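Local structure of LYND (Lyngbya aestuarii, 4V1T) at residues Glu331-Gln336 / Gly535-Glu540; His452-Leu457 / Gly462-Arg467; Ala541-Phe546 / Tyr698-Thr703; Glu551-Ala556 / Glu746-Asp751. The protein probably catalyses ATP-dependent cyclodehydration of cysteine residues in precursor peptides, as a zinc-containing heterocyclase of the YcaO family that binds ADP and magnesium. All coordinates share one frame; numbering follows the deposited sequence.

Contact 1. Residues Glu331-Gln336 / Gly535-Glu540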
loop_
_atom_site.group_PDB
_atom_site.type_symbol
_atom_site.label_atom_id
_atom_site.label_comp_id
_atom_site.label_asym_id
_atom_site.label_seq_id
_atom_site.Cartn_x
_atom_site.Cartn_y
_atom_site.Cartn_z
ATOM N N GLU B 331 -8.049 26.425 -19.533
ATOM C CA GLU B 331 -6.705 26.658 -20.036
ATOM C C GLU B 331 -6.095 25.366 -20.562
ATOM O O GLU B 331 -6.608 24.284 -20.305
ATOM C CB GLU B 331 -5.826 27.238 -18.924
ATOM C CG GLU B 331 -5.830 26.413 -17.646
ATOM C CD GLU B 331 -5.051 27.074 -16.527
ATOM O OE1 GLU B 331 -5.622 27.944 -15.835
ATOM O OE2 GLU B 331 -3.866 26.729 -16.339
ATOM N N SER B 332 -4.985 25.500 -21.278
ATOM C CA SER B 332 -4.302 24.378 -21.904
ATOM C C SER B 332 -3.802 23.346 -20.893
ATOM O O SER B 332 -3.046 23.665 -19.972
ATOM C CB SER B 332 -3.116 24.893 -22.730
ATOM O OG SER B 332 -2.284 23.826 -23.148
ATOM N N ARG B 333 -4.229 22.102 -21.086
ATOM C CA ARG B 333 -3.763 20.976 -20.280
ATOM C C ARG B 333 -3.141 19.923 -21.194
ATOM O O ARG B 333 -3.852 19.126 -21.800
ATOM C CB ARG B 333 -4.917 20.375 -19.475
ATOM C CG ARG B 333 -5.534 21.323 -18.457
ATOM C CD ARG B 333 -4.567 21.692 -17.351
ATOM N NE ARG B 333 -5.178 22.572 -16.356
ATOM C CZ ARG B 333 -4.507 23.195 -15.395
ATOM N NH1 ARG B 333 -3.195 23.046 -15.287
ATOM N NH2 ARG B 333 -5.152 23.974 -14.540
ATOM N N PRO B 334 -1.804 19.938 -21.326
ATOM C CA PRO B 334 -1.141 18.954 -22.187
ATOM C C PRO B 334 -1.261 17.517 -21.668
ATOM O O PRO B 334 -1.001 17.257 -20.494
ATOM C CB PRO B 334 0.328 19.411 -22.184
ATOM C CG PRO B 334 0.284 20.856 -21.812
ATOM C CD PRO B 334 -0.868 20.977 -20.856
ATOM N N LYS B 335 -1.656 16.601 -22.549
ATOM C CA LYS B 335 -1.687 15.181 -22.222
ATOM C C LYS B 335 -0.264 14.638 -22.152
ATOM O O LYS B 335 0.570 14.956 -23.001
ATOM C CB LYS B 335 -2.480 14.396 -23.268
ATOM C CG LYS B 335 -3.878 14.923 -23.543
ATOM C CD LYS B 335 -4.547 14.116 -24.644
ATOM C CE LYS B 335 -5.836 14.768 -25.126
ATOM N NZ LYS B 335 -6.168 14.351 -26.513
ATOM N N GLN B 336 0.008 13.823 -21.138
ATOM C CA GLN B 336 1.319 13.192 -20.975
ATOM C C GLN B 336 1.151 11.727 -20.575
ATOM O O GLN B 336 0.145 11.097 -20.910
ATOM C CB GLN B 336 2.162 13.932 -19.925
ATOM C CG GLN B 336 2.514 15.376 -20.278
ATOM C CD GLN B 336 3.576 15.488 -21.362
ATOM O OE1 GLN B 336 3.975 14.492 -21.973
ATOM N NE2 GLN B 336 4.044 16.710 -21.603
ATOM N N GLY B 535 -11.692 14.453 -12.349
ATOM C CA GLY B 535 -10.439 14.527 -13.082
ATOM C C GLY B 535 -9.403 15.312 -12.321
ATOM O O GLY B 535 -9.727 16.027 -11.378
ATOM N N ASN B 536 -8.153 15.190 -12.749
ATOM C CA ASN B 536 -7.064 15.909 -12.121
ATOM C C ASN B 536 -7.144 17.400 -12.406
ATOM O O ASN B 536 -6.570 18.208 -11.679
ATOM C CB ASN B 536 -5.723 15.338 -12.585
ATOM C CG ASN B 536 -5.543 13.888 -12.174
ATOM O OD1 ASN B 536 -5.109 13.596 -11.062
ATOM N ND2 ASN B 536 -5.885 12.970 -13.073
ATOM N N THR B 537 -7.859 17.750 -13.472
ATOM C CA THR B 537 -8.119 19.136 -13.818
ATOM C C THR B 537 -9.590 19.283 -14.192
ATOM O O THR B 537 -10.268 18.291 -14.433
ATOM C CB THR B 537 -7.258 19.602 -14.999
ATOM O OG1 THR B 537 -7.775 19.043 -16.211
ATOM C CG2 THR B 537 -5.802 19.175 -14.831
ATOM N N LEU B 538 -10.070 20.518 -14.253
ATOM C CA LEU B 538 -11.442 20.791 -14.662
ATOM C C LEU B 538 -11.695 20.298 -16.071
ATOM O O LEU B 538 -12.709 19.673 -16.340
ATOM C CB LEU B 538 -11.753 22.295 -14.595
ATOM C CG LEU B 538 -12.229 22.872 -13.266
ATOM C CD1 LEU B 538 -12.388 24.380 -13.400
ATOM C CD2 LEU B 538 -13.532 22.224 -12.808
ATOM N N GLU B 539 -10.768 20.597 -16.976
ATOM C CA GLU B 539 -10.977 20.282 -18.391
ATOM C C GLU B 539 -10.923 18.777 -18.617
ATOM O O GLU B 539 -11.523 18.261 -19.554
ATOM C CB GLU B 539 -9.977 21.020 -19.293
ATOM C CG GLU B 539 -8.634 21.356 -18.670
ATOM C CD GLU B 539 -8.663 22.603 -17.801
ATOM O OE1 GLU B 539 -9.162 23.640 -18.266
ATOM O OE2 GLU B 539 -8.190 22.535 -16.645
ATOM N N GLU B 540 -10.204 18.078 -17.747
ATOM C CA GLU B 540 -10.137 16.622 -17.791
ATOM C C GLU B 540 -11.480 16.037 -17.398
ATOM O O GLU B 540 -11.988 15.108 -18.029
ATOM C CB GLU B 540 -9.053 16.121 -16.835
ATOM C CG GLU B 540 -8.385 14.823 -17.242
ATOM C CD GLU B 540 -7.267 14.434 -16.280
ATOM O OE1 GLU B 540 -6.146 14.972 -16.419
ATOM O OE2 GLU B 540 -7.523 13.613 -15.368
#

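Contact 2. Residues His452-Leu457 / Gly462-Arg467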
loop_
_atom_site.group_PDB
_atom_site.type_symbol
_atom_site.label_atom_id
_atom_site.label_comp_id
_atom_site.label_asym_id
_atom_site.label_seq_id
_atom_site.Cartn_x
_atom_site.Cartn_y
_atom_site.Cartn_z
ATOM N N HIS B 452 -35.528 25.220 -18.854
ATOM C CA HIS B 452 -36.639 24.457 -18.309
ATOM C C HIS B 452 -36.164 23.028 -18.033
ATOM O O HIS B 452 -35.503 22.430 -18.877
ATOM C CB HIS B 452 -37.815 24.453 -19.285
ATOM C CG HIS B 452 -39.126 24.107 -18.656
ATOM N ND1 HIS B 452 -39.452 22.827 -18.262
ATOM C CD2 HIS B 452 -40.200 24.873 -18.360
ATOM C CE1 HIS B 452 -40.669 22.820 -17.751
ATOM N NE2 HIS B 452 -41.145 24.050 -17.800
ATOM N N PRO B 453 -36.483 22.482 -16.843
ATOM C CA PRO B 453 -36.009 21.137 -16.504
ATOM C C PRO B 453 -36.413 20.068 -17.523
ATOM O O PRO B 453 -35.698 19.089 -17.688
ATOM C CB PRO B 453 -36.650 20.869 -15.135
ATOM C CG PRO B 453 -37.755 21.857 -15.007
ATOM C CD PRO B 453 -37.295 23.061 -15.759
ATOM N N GLU B 454 -37.533 20.265 -18.210
ATOM C CA GLU B 454 -38.020 19.285 -19.178
ATOM C C GLU B 454 -37.137 19.184 -20.413
ATOM O O GLU B 454 -37.164 18.180 -21.119
ATOM C CB GLU B 454 -39.456 19.617 -19.597
ATOM C CG GLU B 454 -40.463 19.447 -18.471
ATOM C CD GLU B 454 -41.902 19.630 -18.933
ATOM O OE1 GLU B 454 -42.214 19.340 -20.107
ATOM O OE2 GLU B 454 -42.728 20.061 -18.115
ATOM N N GLN B 455 -36.344 20.217 -20.670
ATOM C CA GLN B 455 -35.369 20.174 -21.757
ATOM C C GLN B 455 -34.251 19.159 -21.474
ATOM O O GLN B 455 -33.584 18.665 -22.387
ATOM C CB GLN B 455 -34.758 21.554 -21.969
ATOM C CG GLN B 455 -35.704 22.558 -22.589
ATOM C CD GLN B 455 -35.025 23.883 -22.835
ATOM O OE1 GLN B 455 -34.059 23.963 -23.599
ATOM N NE2 GLN B 455 -35.511 24.934 -22.175
ATOM N N CYS B 456 -34.046 18.848 -20.202
ATOM C CA CYS B 456 -33.017 17.893 -19.821
ATOM C C CYS B 456 -33.607 16.510 -19.612
ATOM O O CYS B 456 -33.032 15.527 -20.055
ATOM C CB CYS B 456 -32.314 18.367 -18.558
ATOM S SG CYS B 456 -31.511 19.966 -18.775
ATOM N N LEU B 457 -34.762 16.449 -18.951
ATOM C CA LEU B 457 -35.372 15.175 -18.589
ATOM C C LEU B 457 -35.906 14.442 -19.806
ATOM O O LEU B 457 -35.607 13.276 -20.013
ATOM C CB LEU B 457 -36.493 15.388 -17.570
ATOM C CG LEU B 457 -36.086 16.035 -16.241
ATOM C CD1 LEU B 457 -37.314 16.341 -15.400
ATOM C CD2 LEU B 457 -35.097 15.166 -15.466
ATOM N N GLY B 462 -47.392 11.541 -22.118
ATOM C CA GLY B 462 -48.060 10.346 -21.634
ATOM C C GLY B 462 -47.423 9.842 -20.347
ATOM O O GLY B 462 -48.112 9.419 -19.423
ATOM N N GLN B 463 -46.099 9.883 -20.287
ATOM C CA GLN B 463 -45.384 9.406 -19.106
ATOM C C GLN B 463 -45.754 10.220 -17.879
ATOM O O GLN B 463 -45.979 9.666 -16.801
ATOM C CB GLN B 463 -43.876 9.462 -19.330
ATOM C CG GLN B 463 -43.320 8.283 -20.107
ATOM C CD GLN B 463 -41.822 8.382 -20.272
ATOM O OE1 GLN B 463 -41.326 9.262 -20.973
ATOM N NE2 GLN B 463 -41.091 7.505 -19.605
ATOM N N TYR B 464 -45.813 11.538 -18.048
ATOM C CA TYR B 464 -46.180 12.428 -16.955
ATOM C C TYR B 464 -47.618 12.187 -16.495
ATOM O O TYR B 464 -47.879 12.097 -15.302
ATOM C CB TYR B 464 -46.026 13.883 -17.368
ATOM C CG TYR B 464 -44.637 14.454 -17.195
ATOM C CD1 TYR B 464 -43.988 14.391 -15.973
ATOM C CD2 TYR B 464 -43.995 15.101 -18.241
ATOM C CE1 TYR B 464 -42.726 14.927 -15.796
ATOM C CE2 TYR B 464 -42.731 15.643 -18.075
ATOM C CZ TYR B 464 -42.102 15.548 -16.849
ATOM O OH TYR B 464 -40.862 16.092 -16.667
ATOM N N ALA B 465 -48.532 12.083 -17.448
ATOM C CA ALA B 465 -49.943 11.898 -17.143
ATOM C C ALA B 465 -50.204 10.618 -16.363
ATOM O O ALA B 465 -51.026 10.606 -15.443
ATOM C CB ALA B 465 -50.758 11.899 -18.425
ATOM N N ASN B 466 -49.503 9.549 -16.736
ATOM C CA ASN B 466 -49.709 8.234 -16.132
ATOM C C ASN B 466 -48.610 7.867 -15.149
ATOM O O ASN B 466 -48.446 6.695 -14.802
ATOM C CB ASN B 466 -49.806 7.169 -17.230
ATOM C CG ASN B 466 -50.846 7.521 -18.284
ATOM O OD1 ASN B 466 -51.951 7.934 -17.963
ATOM N ND2 ASN B 466 -50.484 7.381 -19.552
ATOM N N ARG B 467 -47.885 8.879 -14.678
ATOM C CA ARG B 467 -46.653 8.663 -13.930
ATOM C C ARG B 467 -46.825 7.801 -12.689
ATOM O O ARG B 467 -45.953 7.014 -12.365
ATOM C CB ARG B 467 -46.035 10.001 -13.525
ATOM C CG ARG B 467 -46.845 10.812 -12.523
ATOM C CD ARG B 467 -46.109 12.078 -12.123
ATOM N NE ARG B 467 -44.959 11.790 -11.266
ATOM C CZ ARG B 467 -45.023 11.655 -9.946
ATOM N NH1 ARG B 467 -46.177 11.795 -9.298
ATOM N NH2 ARG B 467 -43.922 11.381 -9.266
#

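Contact 3. Residues Ala541-Phe546 / Tyr698-Thr703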
loop_
_atom_site.group_PDB
_atom_site.type_symbol
_atom_site.label_atom_id
_atom_site.label_comp_id
_atom_site.label_asym_id
_atom_site.label_seq_id
_atom_site.Cartn_x
_atom_site.Cartn_y
_atom_site.Cartn_z
ATOM N N ALA B 541 -12.056 16.590 -16.343
ATOM C CA ALA B 541 -13.339 16.130 -15.845
ATOM C C ALA B 541 -14.472 16.457 -16.824
ATOM O O ALA B 541 -15.386 15.651 -17.016
ATOM C CB ALA B 541 -13.615 16.746 -14.483
ATOM N N ILE B 542 -14.411 17.639 -17.429
ATOM C CA ILE B 542 -15.407 18.050 -18.410
ATOM C C ILE B 542 -15.393 17.133 -19.630
ATOM O O ILE B 542 -16.444 16.743 -20.119
ATOM C CB ILE B 542 -15.177 19.505 -18.861
ATOM C CG1 ILE B 542 -15.491 20.461 -17.709
ATOM C CG2 ILE B 542 -16.056 19.845 -20.065
ATOM C CD1 ILE B 542 -15.092 21.899 -17.978
ATOM N N LEU B 543 -14.197 16.816 -20.123
ATOM C CA LEU B 543 -14.052 15.944 -21.279
ATOM C C LEU B 543 -14.699 14.584 -21.023
ATOM O O LEU B 543 -15.467 14.082 -21.839
ATOM C CB LEU B 543 -12.575 15.743 -21.625
ATOM C CG LEU B 543 -12.283 14.866 -22.846
ATOM C CD1 LEU B 543 -12.963 15.409 -24.093
ATOM C CD2 LEU B 543 -10.784 14.754 -23.071
ATOM N N GLN B 544 -14.378 13.990 -19.883
ATOM C CA GLN B 544 -14.935 12.700 -19.533
ATOM C C GLN B 544 -16.450 12.787 -19.383
ATOM O O GLN B 544 -17.172 11.906 -19.841
ATOM C CB GLN B 544 -14.301 12.170 -18.245
ATOM C CG GLN B 544 -14.728 10.758 -17.876
ATOM C CD GLN B 544 -14.302 9.733 -18.906
ATOM O OE1 GLN B 544 -13.106 9.545 -19.151
ATOM N NE2 GLN B 544 -15.283 9.065 -19.525
ATOM N N GLY B 545 -16.923 13.853 -18.744
ATOM C CA GLY B 545 -18.348 14.052 -18.535
ATOM C C GLY B 545 -19.094 14.126 -19.850
ATOM O O GLY B 545 -20.140 13.500 -20.018
ATOM N N PHE B 546 -18.537 14.889 -20.784
ATOM C CA PHE B 546 -19.110 15.026 -22.125
ATOM C C PHE B 546 -19.197 13.661 -22.813
ATOM O O PHE B 546 -20.234 13.290 -23.353
ATOM C CB PHE B 546 -18.270 15.997 -22.981
ATOM C CG PHE B 546 -18.943 16.411 -24.258
ATOM C CD1 PHE B 546 -18.870 15.615 -25.386
ATOM C CD2 PHE B 546 -19.672 17.586 -24.318
ATOM C CE1 PHE B 546 -19.510 15.984 -26.552
ATOM C CE2 PHE B 546 -20.310 17.964 -25.484
ATOM C CZ PHE B 546 -20.228 17.163 -26.604
ATOM N N TYR B 698 -7.683 20.487 -23.249
ATOM C CA TYR B 698 -8.508 21.676 -23.438
ATOM C C TYR B 698 -8.963 21.843 -24.886
ATOM O O TYR B 698 -10.084 22.269 -25.149
ATOM C CB TYR B 698 -7.743 22.922 -22.987
ATOM C CG TYR B 698 -8.461 24.214 -23.290
ATOM C CD1 TYR B 698 -9.722 24.470 -22.769
ATOM C CD2 TYR B 698 -7.881 25.178 -24.093
ATOM C CE1 TYR B 698 -10.385 25.648 -23.051
ATOM C CE2 TYR B 698 -8.538 26.359 -24.376
ATOM C CZ TYR B 698 -9.786 26.588 -23.854
ATOM O OH TYR B 698 -10.429 27.764 -24.141
ATOM N N THR B 699 -8.084 21.524 -25.825
ATOM C CA THR B 699 -8.443 21.602 -27.227
ATOM C C THR B 699 -9.502 20.555 -27.530
ATOM O O THR B 699 -10.388 20.776 -28.349
ATOM C CB THR B 699 -7.219 21.395 -28.138
ATOM O OG1 THR B 699 -6.210 22.353 -27.799
ATOM C CG2 THR B 699 -7.598 21.570 -29.608
ATOM N N ASP B 700 -9.414 19.416 -26.849
ATOM C CA ASP B 700 -10.340 18.318 -27.080
ATOM C C ASP B 700 -11.758 18.627 -26.615
ATOM O O ASP B 700 -12.704 18.203 -27.261
ATOM C CB ASP B 700 -9.844 17.042 -26.404
ATOM C CG ASP B 700 -8.791 16.326 -27.220
ATOM O OD1 ASP B 700 -8.250 16.939 -28.163
ATOM O OD2 ASP B 700 -8.500 15.151 -26.922
ATOM N N VAL B 701 -11.910 19.367 -25.515
ATOM C CA VAL B 701 -13.251 19.709 -25.034
ATOM C C VAL B 701 -13.868 20.790 -25.918
ATOM O O VAL B 701 -15.067 20.770 -26.175
ATOM C CB VAL B 701 -13.277 20.170 -23.546
ATOM C CG1 VAL B 701 -12.407 19.275 -22.687
ATOM C CG2 VAL B 701 -12.858 21.622 -23.391
ATOM N N MET B 702 -13.043 21.729 -26.381
ATOM C CA MET B 702 -13.528 22.775 -27.262
ATOM C C MET B 702 -13.880 22.176 -28.625
ATOM O O MET B 702 -14.683 22.732 -29.370
ATOM C CB MET B 702 -12.506 23.918 -27.393
ATOM C CG MET B 702 -12.316 24.747 -26.115
ATOM S SD MET B 702 -13.851 25.147 -25.222
ATOM C CE MET B 702 -14.618 26.325 -26.341
ATOM N N THR B 703 -13.294 21.028 -28.933
ATOM C CA THR B 703 -13.690 20.277 -30.112
ATOM C C THR B 703 -15.079 19.674 -29.902
ATOM O O THR B 703 -15.904 19.650 -30.814
ATOM C CB THR B 703 -12.694 19.148 -30.420
ATOM O OG1 THR B 703 -11.376 19.692 -30.508
ATOM C CG2 THR B 703 -13.048 18.454 -31.736
#

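Contact 4. Residues Glu551-Ala556 / Glu746-Asp751. With PO4 (phosphate ion), chain P.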
loop_
_atom_site.group_PDB
_atom_site.type_symbol
_atom_site.label_atom_id
_atom_site.label_comp_id
_atom_site.label_asym_id
_atom_site.label_seq_id
_atom_site.Cartn_x
_atom_site.Cartn_y
_atom_site.Cartn_z
ATOM N N GLU B 551 -22.078 8.777 -24.817
ATOM C CA GLU B 551 -22.196 7.344 -24.565
ATOM C C GLU B 551 -23.643 6.954 -24.299
ATOM O O GLU B 551 -24.156 6.030 -24.916
ATOM C CB GLU B 551 -21.322 6.936 -23.375
ATOM C CG GLU B 551 -21.492 5.503 -22.881
ATOM C CD GLU B 551 -20.957 5.325 -21.475
ATOM O OE1 GLU B 551 -19.835 5.793 -21.194
ATOM O OE2 GLU B 551 -21.671 4.737 -20.644
ATOM N N ARG B 552 -24.293 7.663 -23.380
ATOM C CA ARG B 552 -25.660 7.316 -22.970
ATOM C C ARG B 552 -26.642 7.587 -24.103
ATOM O O ARG B 552 -27.576 6.807 -24.318
ATOM C CB ARG B 552 -26.118 8.097 -21.741
ATOM C CG ARG B 552 -25.078 8.367 -20.691
ATOM C CD ARG B 552 -24.625 7.147 -19.935
ATOM N NE ARG B 552 -24.370 7.496 -18.538
ATOM C CZ ARG B 552 -23.691 6.759 -17.678
ATOM N NH1 ARG B 552 -23.139 5.621 -18.050
ATOM N NH2 ARG B 552 -23.542 7.186 -16.437
ATOM N N ASP B 553 -26.429 8.705 -24.800
ATOM C CA ASP B 553 -27.239 9.075 -25.949
ATOM C C ASP B 553 -27.166 7.970 -26.995
ATOM O O ASP B 553 -28.196 7.508 -27.483
ATOM C CB ASP B 553 -26.778 10.415 -26.528
ATOM C CG ASP B 553 -27.629 10.876 -27.685
ATOM O OD1 ASP B 553 -27.352 10.449 -28.829
ATOM O OD2 ASP B 553 -28.566 11.676 -27.457
ATOM N N GLY B 554 -25.947 7.537 -27.310
ATOM C CA GLY B 554 -25.735 6.459 -28.261
ATOM C C GLY B 554 -26.422 5.168 -27.858
ATOM O O GLY B 554 -27.037 4.492 -28.694
ATOM N N VAL B 555 -26.319 4.822 -26.576
ATOM C CA VAL B 555 -26.956 3.620 -26.061
ATOM C C VAL B 555 -28.468 3.762 -26.171
ATOM O O VAL B 555 -29.156 2.837 -26.614
ATOM C CB VAL B 555 -26.547 3.331 -24.597
ATOM C CG1 VAL B 555 -27.399 2.208 -24.003
ATOM C CG2 VAL B 555 -25.078 2.943 -24.517
ATOM N N ALA B 556 -28.977 4.922 -25.779
ATOM C CA ALA B 556 -30.427 5.163 -25.799
ATOM C C ALA B 556 -31.001 4.940 -27.194
ATOM O O ALA B 556 -32.010 4.264 -27.352
ATOM C CB ALA B 556 -30.740 6.572 -25.322
ATOM N N GLU B 746 -40.226 13.671 -26.946
ATOM C CA GLU B 746 -39.843 13.925 -28.333
ATOM C C GLU B 746 -38.412 14.466 -28.427
ATOM O O GLU B 746 -37.909 15.070 -27.488
ATOM C CB GLU B 746 -40.824 14.914 -28.984
ATOM C CG GLU B 746 -40.767 16.339 -28.429
ATOM C CD GLU B 746 -41.861 17.243 -28.995
ATOM O OE1 GLU B 746 -42.752 16.752 -29.722
ATOM O OE2 GLU B 746 -41.837 18.455 -28.706
ATOM N N GLY B 747 -37.767 14.226 -29.563
ATOM C CA GLY B 747 -36.421 14.714 -29.810
ATOM C C GLY B 747 -35.500 13.697 -30.469
ATOM O O GLY B 747 -35.894 12.939 -31.350
ATOM N N ARG B 748 -34.257 13.692 -30.016
ATOM C CA ARG B 748 -33.203 12.902 -30.624
ATOM C C ARG B 748 -33.489 11.396 -30.640
ATOM O O ARG B 748 -33.098 10.692 -31.578
ATOM C CB ARG B 748 -31.879 13.162 -29.887
ATOM C CG ARG B 748 -31.314 14.560 -30.062
ATOM C CD ARG B 748 -30.015 14.743 -29.293
ATOM N NE ARG B 748 -29.064 13.671 -29.565
ATOM C CZ ARG B 748 -28.217 13.655 -30.592
ATOM N NH1 ARG B 748 -28.190 14.653 -31.469
ATOM N NH2 ARG B 748 -27.388 12.632 -30.746
ATOM N N LEU B 749 -34.154 10.906 -29.601
ATOM C CA LEU B 749 -34.446 9.479 -29.486
ATOM C C LEU B 749 -35.184 8.965 -30.721
ATOM O O LEU B 749 -34.916 7.867 -31.209
ATOM C CB LEU B 749 -35.267 9.204 -28.227
ATOM C CG LEU B 749 -35.516 7.732 -27.897
ATOM C CD1 LEU B 749 -34.221 7.016 -27.525
ATOM C CD2 LEU B 749 -36.525 7.613 -26.774
ATOM N N TYR B 750 -36.095 9.777 -31.234
ATOM C CA TYR B 750 -36.891 9.422 -32.406
ATOM C C TYR B 750 -36.208 9.866 -33.696
ATOM O O TYR B 750 -36.235 9.147 -34.699
ATOM C CB TYR B 750 -38.297 10.062 -32.312
ATOM C CG TYR B 750 -39.078 9.653 -31.072
ATOM C CD1 TYR B 750 -39.894 8.532 -31.080
ATOM C CD2 TYR B 750 -38.984 10.376 -29.890
ATOM C CE1 TYR B 750 -40.598 8.147 -29.952
ATOM C CE2 TYR B 750 -39.691 9.997 -28.755
ATOM C CZ TYR B 750 -40.485 8.879 -28.792
ATOM O OH TYR B 750 -41.181 8.508 -27.670
ATOM N N ASP B 751 -35.589 11.046 -33.664
ATOM C CA ASP B 751 -35.154 11.728 -34.886
ATOM C C ASP B 751 -33.791 11.271 -35.426
ATOM O O ASP B 751 -33.623 11.127 -36.638
ATOM C CB ASP B 751 -35.102 13.240 -34.647
ATOM C CG ASP B 751 -36.460 13.826 -34.294
ATOM O OD1 ASP B 751 -37.398 13.051 -34.014
ATOM O OD2 ASP B 751 -36.588 15.066 -34.285
HETATM P P PO4 P . -20.889 4.819 -14.594
HETATM O O1 PO4 P . -22.381 4.536 -14.588
HETATM O O2 PO4 P . -20.648 6.305 -14.674
HETATM O O3 PO4 P . -20.266 4.119 -15.779
HETATM O O4 PO4 P . -20.312 4.316 -13.285
#

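Contact 1. Residues Glu331-Gln336 / Gly535-Glu540
Glu539 OE2 accepts the NE-H of Arg333 at 3.0 Å, with an N-H...O angle of 166°. The oxygen lies in the guanidinium plane, but the nitrogen stands well above the carboxylate plane, and the two planes are 57° apart: a salt bridge made by one N-H, not a flat two-bond pair. The second oxygen is held by the backbone, Glu331 N donating to Glu539 OE1 over 3.3 Å, so one carboxylate joins two points of the loop. The Arg333 chain, bent at its second torsion (chi2 -65°), brings CD to 3.8 Å from Thr537 CG2, and this methyl sits over a guanidinium face. On the opposite face from that methyl, Glu331 OE2 lies 3.5 Å from Arg333 NH2, offset toward the rim; no N-H points at it, which makes this an ion pair by charge alone and completes a three-residue network. Thr537 N-caps helix 538-561, its OG1 accepting from Glu540 N at 3.0 Å. Just before it, Asn536 N and ND2 both donate to Glu540 OE2. The Glu539 bonds thus tie the 331-336 loop to a capped helix N terminus beside the ADP pocket, where Asn536 ND2 makes a weak hydrogen bond to the nucleotide.

Contact 2. Residues His452-Leu457 / Gly462-Arg467
Glu454 and Leu457, a turn apart on helix 454-457, both meet the phenol end of Tyr464 on helix 461-465; the pair of short consecutive helices belongs to the YcaO region of the chain. The backbones stay well apart, with Glu454 CA and Tyr464 CA, the closest such pair, separated by 10.9 Å, so long side chains, above all Tyr464, bridge the gap. Along the first segment, His452 comes before the helical turn and caps it: its ND1 accepts from Glu454 N at 3.2 Å, with the donor close to the imidazole plane, 6° out of it. The ring of His452 also packs edge-to-face with Phe485. Next, Pro453 supplies the carbonyl O that takes both Cys456 N and Leu457 N. Glu454 runs out extended beyond CG (chi2 -174°), which carries its carboxylate past the tyrosine hydroxyl to the ring, where CD comes within 4.2 Å of Tyr464 CE2. The carboxylate and ring planes are 49° apart, and no hydrogen bond forms between the two residues; Glu454 OE1 has a long, weak ion pair with Arg484 instead. Last in the segment, Leu457 crosses the tyrosine at about a right angle. Tyr464 OH thereby touches two carbons of the first helix, each at 3.8 Å: Glu454 CG and Leu457 CD1.

Contact 3. Residues Ala541-Phe546 / Tyr698-Thr703
Leu543 meets Val701 directly from its first side-chain carbon: Leu543 CB lies 3.7 Å from Val701 CG1, the closest approach between the two segments. The same methyl also comes near the leucine backbone, with Val701 CG1 4.0 Å from Leu543 CA. Beyond CB, the leucine branch point CG is carried opposite the backbone N (chi1 -179°), a turn that brings the fork nearer to the facing helix although the CB bond itself does not point there. Its two methyls then part company. Leu543 CD1 stays with the valine, 4.2 Å from Val701 CG1, whereas Leu543 CD2 reaches the neighbouring residue and lies 4.2 Å from Asp700 CB. This is helix-helix packing within the YcaO region: segments 541-546 and 698-703 run in broadly the same direction, their axes 9.3 Å apart at closest approach and crossing at 36°. One residue before the leucine, Ile542 CG2 adds a looser apolar contact with Val701 CB at 4.5 Å. Only the CB of Asp700 joins the packing; its carboxylate is taken elsewhere, OD2 by a salt bridge to Lys335 and OD1 by Ser694 N, so a buried charge has both oxygens matched. Farther along that helix, Leu543 and Phe546 each also touch Cys704. Gln544, next to the leucine, touches the bound ADP. On the second helix, Thr699 O is gripped by two groups of one residue, Thr703 N and Thr703 OG1, which approach from opposite faces of the carbonyl plane, the Thr703 OG1 to Thr699 O hydrogen bond being 2.6 Å.

Contact 4. Residues Glu551-Ala556 / Glu746-Asp751
Arg748 grips Asp553 side-on with two nitrogens: NH2 donates to Asp553 OD1 at 2.9 Å and NE to Asp553 OD2, also at 2.9 Å. The first bond is nearly straight (178°), and both oxygens lie at the guanidinium edge close to its plane. The fit is nevertheless not coplanar, since the carboxylate is turned 45° against the guanidinium. A bend at the third torsion of Arg748 (chi3 50°) presents this edge. Leu749 CD1 makes an apolar contact with Ala556 CB at 4.1 Å and also lies 3.5 Å from Ala556 O, one turn on from Asp553. In the second shell, Asp600 forms a salt bridge with Arg748 NH2, and Arg738 N donates to Asp553 OD2, which would help position both partners. Gly747 occupies the N-cap position of helix 748-755, and its O takes the first-turn N-H groups of Tyr750 and Asp751. Arg552 NH2 makes a weak 3.4 Å hydrogen bond to O1 of a phosphate ion, probably from the crystallisation liquor. Helix 538-561 thus meets the N-terminal turn of helix 748-755 through Asp553 and Ala556, while its Glu551 and Val555 pack on Phe624 of strand 621-626.

Overall arrangement
From the N terminus, residues 331-336 open contact 1, which closes some 200 residues later at the start of helix 538-561. Contact 2, a local closure between two short helices, falls within that span, yet its centre is 36 Å from that of contact 1. Helix 538-561 then opens contact 3 and contact 4 in turn. Contact 3 closes on helix 697-710 and contact 4 on helix 748-755, so their loops cross. Three contacts therefore share one helix, joining it to a loop and two later helices. Contacts 1 and 3 touch directly through the Lys335-Asp700 salt bridge, whereas contacts 2 and 4 remain about 7 Å apart between nearest atoms.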